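Local structure of DNA translocase coupling protein (Clostridium perfringens, 6O1W) at residues A[173-178]-A[343-348]. The protein probably binds ATP and DNA as an FtsK/SpoIIIE-type ATPase, coupling translocation of plasmid DNA to conjugative transfer. Numbering follows the deposited sequence.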
ATOM      1  N   LEU A 173     -12.433  20.701   6.889  1.00 40.30           N
ATOM      2  CA  LEU A 173     -13.257  21.011   8.070  1.00 41.08           C
ATOM      3  C   LEU A 173     -14.135  19.850   8.539  1.00 44.35           C
ATOM      4  O   LEU A 173     -14.437  19.767   9.716  1.00 45.46           O
ATOM      5  CB  LEU A 173     -14.096  22.282   7.833  1.00 41.83           C
ATOM      6  CG  LEU A 173     -13.331  23.594   7.621  1.00 47.80           C
ATOM      7  CD1 LEU A 173     -14.259  24.695   7.147  1.00 48.23           C
ATOM      8  CD2 LEU A 173     -12.584  24.027   8.871  1.00 52.81           C
ATOM      9  N   GLU A 174     -14.507  18.949   7.636  1.00 40.68           N
ATOM     10  CA  GLU A 174     -15.314  17.787   7.972  1.00 40.94           C
ATOM     11  C   GLU A 174     -14.510  16.779   8.793  1.00 43.15           C
ATOM     12  O   GLU A 174     -15.082  16.174   9.700  1.00 42.00           O
ATOM     13  CB  GLU A 174     -15.962  17.174   6.724  1.00 42.50           C
ATOM     14  CG  GLU A 174     -16.986  18.098   6.049  1.00 54.28           C
ATOM     15  CD  GLU A 174     -18.166  18.571   6.886  1.00 82.52           C
ATOM     16  OE1 GLU A 174     -19.041  17.735   7.206  1.00 97.08           O
ATOM     17  OE2 GLU A 174     -18.222  19.780   7.211  1.00 74.10           O
ATOM     18  N   TYR A 175     -13.165  16.679   8.546  1.00 37.84           N
ATOM     19  CA  TYR A 175     -12.230  15.832   9.316  1.00 35.27           C
ATOM     20  C   TYR A 175     -12.051  16.367  10.703  1.00 39.07           C
ATOM     21  O   TYR A 175     -11.945  15.585  11.638  1.00 38.70           O
ATOM     22  CB  TYR A 175     -10.878  15.659   8.611  1.00 34.67           C
ATOM     23  CG  TYR A 175     -10.989  14.597   7.554  1.00 36.19           C
ATOM     24  CD1 TYR A 175     -10.934  13.245   7.891  1.00 38.20           C
ATOM     25  CD2 TYR A 175     -11.319  14.928   6.242  1.00 36.87           C
ATOM     26  CE1 TYR A 175     -11.168  12.253   6.943  1.00 38.90           C
ATOM     27  CE2 TYR A 175     -11.529  13.942   5.278  1.00 37.63           C
ATOM     28  CZ  TYR A 175     -11.450  12.606   5.635  1.00 42.99           C
ATOM     29  OH  TYR A 175     -11.637  11.630   4.696  1.00 41.75           O
ATOM     30  N   GLU A 176     -12.091  17.695  10.847  1.00 36.72           N
ATOM     31  CA  GLU A 176     -11.985  18.387  12.131  1.00 38.05           C
ATOM     32  C   GLU A 176     -13.166  18.088  13.059  1.00 40.53           C
ATOM     33  O   GLU A 176     -13.041  18.274  14.260  1.00 39.74           O
ATOM     34  CB  GLU A 176     -11.865  19.905  11.919  1.00 40.08           C
ATOM     35  CG  GLU A 176     -10.440  20.404  12.057  1.00 56.65           C
ATOM     36  CD  GLU A 176     -10.292  21.908  12.171  1.00 88.32           C
ATOM     37  OE1 GLU A 176     -11.276  22.635  11.902  1.00 88.78           O
ATOM     38  OE2 GLU A 176      -9.178  22.360  12.527  1.00 85.17           O
ATOM     39  N   LYS A 177     -14.301  17.627  12.517  1.00 37.84           N
ATOM     40  CA  LYS A 177     -15.459  17.281  13.359  1.00 38.37           C
ATOM     41  C   LYS A 177     -15.196  15.972  14.117  1.00 43.45           C
ATOM     42  O   LYS A 177     -15.800  15.768  15.167  1.00 44.99           O
ATOM     43  CB  LYS A 177     -16.738  17.096  12.514  1.00 40.30           C
ATOM     44  CG  LYS A 177     -17.072  18.231  11.560  1.00 54.58           C
ATOM     45  CD  LYS A 177     -18.074  19.215  12.126  1.00 68.27           C
ATOM     46  CE  LYS A 177     -18.492  20.245  11.104  1.00 82.24           C
ATOM     47  NZ  LYS A 177     -17.381  21.173  10.739  1.00 96.88           N
ATOM     48  N   VAL A 178     -14.320  15.076  13.570  1.00 37.67           N
ATOM     49  CA  VAL A 178     -14.082  13.744  14.138  1.00 36.63           C
ATOM     50  C   VAL A 178     -12.700  13.558  14.806  1.00 39.87           C
ATOM     51  O   VAL A 178     -12.447  12.510  15.407  1.00 40.17           O
ATOM     52  CB  VAL A 178     -14.354  12.637  13.084  1.00 40.93           C
ATOM     53  CG1 VAL A 178     -15.771  12.740  12.516  1.00 39.69           C
ATOM     54  CG2 VAL A 178     -13.310  12.637  11.965  1.00 40.98           C
ATOM     55  N   PHE A 343     -12.197   5.314  -2.087  1.00 33.35           N
ATOM     56  CA  PHE A 343     -12.942   5.964  -1.011  1.00 32.35           C
ATOM     57  C   PHE A 343     -12.946   7.420  -1.386  1.00 37.10           C
ATOM     58  O   PHE A 343     -11.891   8.031  -1.515  1.00 35.92           O
ATOM     59  CB  PHE A 343     -12.235   5.727   0.340  1.00 33.16           C
ATOM     60  CG  PHE A 343     -12.917   6.355   1.538  1.00 32.91           C
ATOM     61  CD1 PHE A 343     -12.611   7.655   1.931  1.00 33.80           C
ATOM     62  CD2 PHE A 343     -13.852   5.645   2.276  1.00 32.19           C
ATOM     63  CE1 PHE A 343     -13.237   8.231   3.033  1.00 33.85           C
ATOM     64  CE2 PHE A 343     -14.467   6.221   3.384  1.00 33.73           C
ATOM     65  CZ  PHE A 343     -14.183   7.520   3.736  1.00 31.64           C
ATOM     66  N   ASP A 344     -14.124   7.961  -1.609  1.00 35.76           N
ATOM     67  CA  ASP A 344     -14.320   9.336  -2.061  1.00 36.81           C
ATOM     68  C   ASP A 344     -14.923  10.094  -0.905  1.00 42.83           C
ATOM     69  O   ASP A 344     -16.046   9.766  -0.497  1.00 43.23           O
ATOM     70  CB  ASP A 344     -15.298   9.312  -3.280  1.00 39.63           C
ATOM     71  CG  ASP A 344     -15.509  10.633  -4.009  1.00 52.28           C
ATOM     72  OD1 ASP A 344     -15.832  11.634  -3.349  1.00 51.86           O
ATOM     73  OD2 ASP A 344     -15.358  10.656  -5.244  1.00 63.94           O
ATOM     74  N   ASP A 345     -14.195  11.096  -0.356  1.00 39.96           N
ATOM     75  CA  ASP A 345     -14.675  11.924   0.766  1.00 40.31           C
ATOM     76  C   ASP A 345     -16.080  12.499   0.530  1.00 45.35           C
ATOM     77  O   ASP A 345     -16.913  12.472   1.445  1.00 45.81           O
ATOM     78  CB  ASP A 345     -13.703  13.080   1.050  1.00 43.13           C
ATOM     79  CG  ASP A 345     -12.358  12.649   1.586  1.00 60.61           C
ATOM     80  OD1 ASP A 345     -12.258  11.513   2.092  1.00 63.34           O
ATOM     81  OD2 ASP A 345     -11.404  13.453   1.508  1.00 69.14           O
ATOM     82  N   ASP A 346     -16.355  12.980  -0.699  1.00 42.22           N
ATOM     83  CA  ASP A 346     -17.642  13.589  -1.048  1.00 43.71           C
ATOM     84  C   ASP A 346     -18.834  12.643  -0.902  1.00 46.19           C
ATOM     85  O   ASP A 346     -19.933  13.115  -0.635  1.00 45.76           O
ATOM     86  CB  ASP A 346     -17.629  14.235  -2.448  1.00 47.07           C
ATOM     87  CG  ASP A 346     -16.982  15.602  -2.517  1.00 66.61           C
ATOM     88  OD1 ASP A 346     -17.069  16.355  -1.518  1.00 70.48           O
ATOM     89  OD2 ASP A 346     -16.407  15.931  -3.577  1.00 73.97           O
ATOM     90  N   LYS A 347     -18.626  11.330  -1.004  1.00 41.92           N
ATOM     91  CA  LYS A 347     -19.763  10.430  -0.831  1.00 41.61           C
ATOM     92  C   LYS A 347     -19.590   9.361   0.252  1.00 45.10           C
ATOM     93  O   LYS A 347     -20.586   8.752   0.651  1.00 46.19           O
ATOM     94  CB  LYS A 347     -20.195   9.793  -2.166  1.00 44.27           C
ATOM     95  CG  LYS A 347     -19.167   9.090  -2.983  1.00 50.00           C
ATOM     96  CD  LYS A 347     -19.608   9.124  -4.427  1.00 50.72           C
ATOM     97  CE  LYS A 347     -18.761   8.238  -5.295  1.00 56.68           C
ATOM     98  NZ  LYS A 347     -19.009   8.473  -6.750  1.00 58.85           N
ATOM     99  N   HIS A 348     -18.372   9.165   0.780  1.00 38.75           N
ATOM    100  CA  HIS A 348     -18.158   8.102   1.747  1.00 36.37           C
ATOM    101  C   HIS A 348     -17.860   8.566   3.159  1.00 39.21           C
ATOM    102  O   HIS A 348     -18.097   7.806   4.090  1.00 39.24           O
ATOM    103  CB  HIS A 348     -17.058   7.150   1.233  1.00 36.37           C
ATOM    104  CG  HIS A 348     -17.402   6.484  -0.064  1.00 38.56           C
ATOM    105  ND1 HIS A 348     -16.528   6.499  -1.133  1.00 39.54           N
ATOM    106  CD2 HIS A 348     -18.544   5.855  -0.439  1.00 39.86           C
ATOM    107  CE1 HIS A 348     -17.142   5.854  -2.114  1.00 38.86           C
ATOM    108  NE2 HIS A 348     -18.367   5.458  -1.744  1.00 39.73           N
TER
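Tyr-175 and Asp-345 meet through a single hydrogen bond, and the tyrosine is the side chain to follow. The bond to its CB points neither at segment 343-348 nor away from it. With CG anti to the carbonyl carbon (chi1 -81°), the ring then swings over so that its far end closes on the other segment. Along one ring edge, CE2 lies 3.8 Å from Asp-345 OD2; CZ comes next, 3.8 Å from Asp-345 OD1. At the tip, Tyr-175 OH donates to Asp-345 OD1 at 2.7 Å, the only hydrogen bond between the two segments. The carboxylate stands at the ring's edge with its own plane turned 64° from the ring, and the hydroxyl reaches OD1 from above the carboxylate plane, 56° out of it. The same OH approaches the edge of a second ring, 4.1 Å from Phe-343 CE1. On the acceptor side, Asp-345 opens the short helix 345-348, whose N-cap is Asp-344. The backbone there is also pinned by Asp-344 N, which donates almost straight to His-348 ND1 at 2.9 Å. Tyr-175 also stacks on Phe-349, while both it and Asp-345 touch Arg-147 of helix 142-155, whose first turn carries Lys-142 and Ser-143 of the predicted Walker A motif. The contact thus joins the loop between strands 159-163 and 179-182 to the C-terminal segment beyond strand 334-340, beside that P-loop helix.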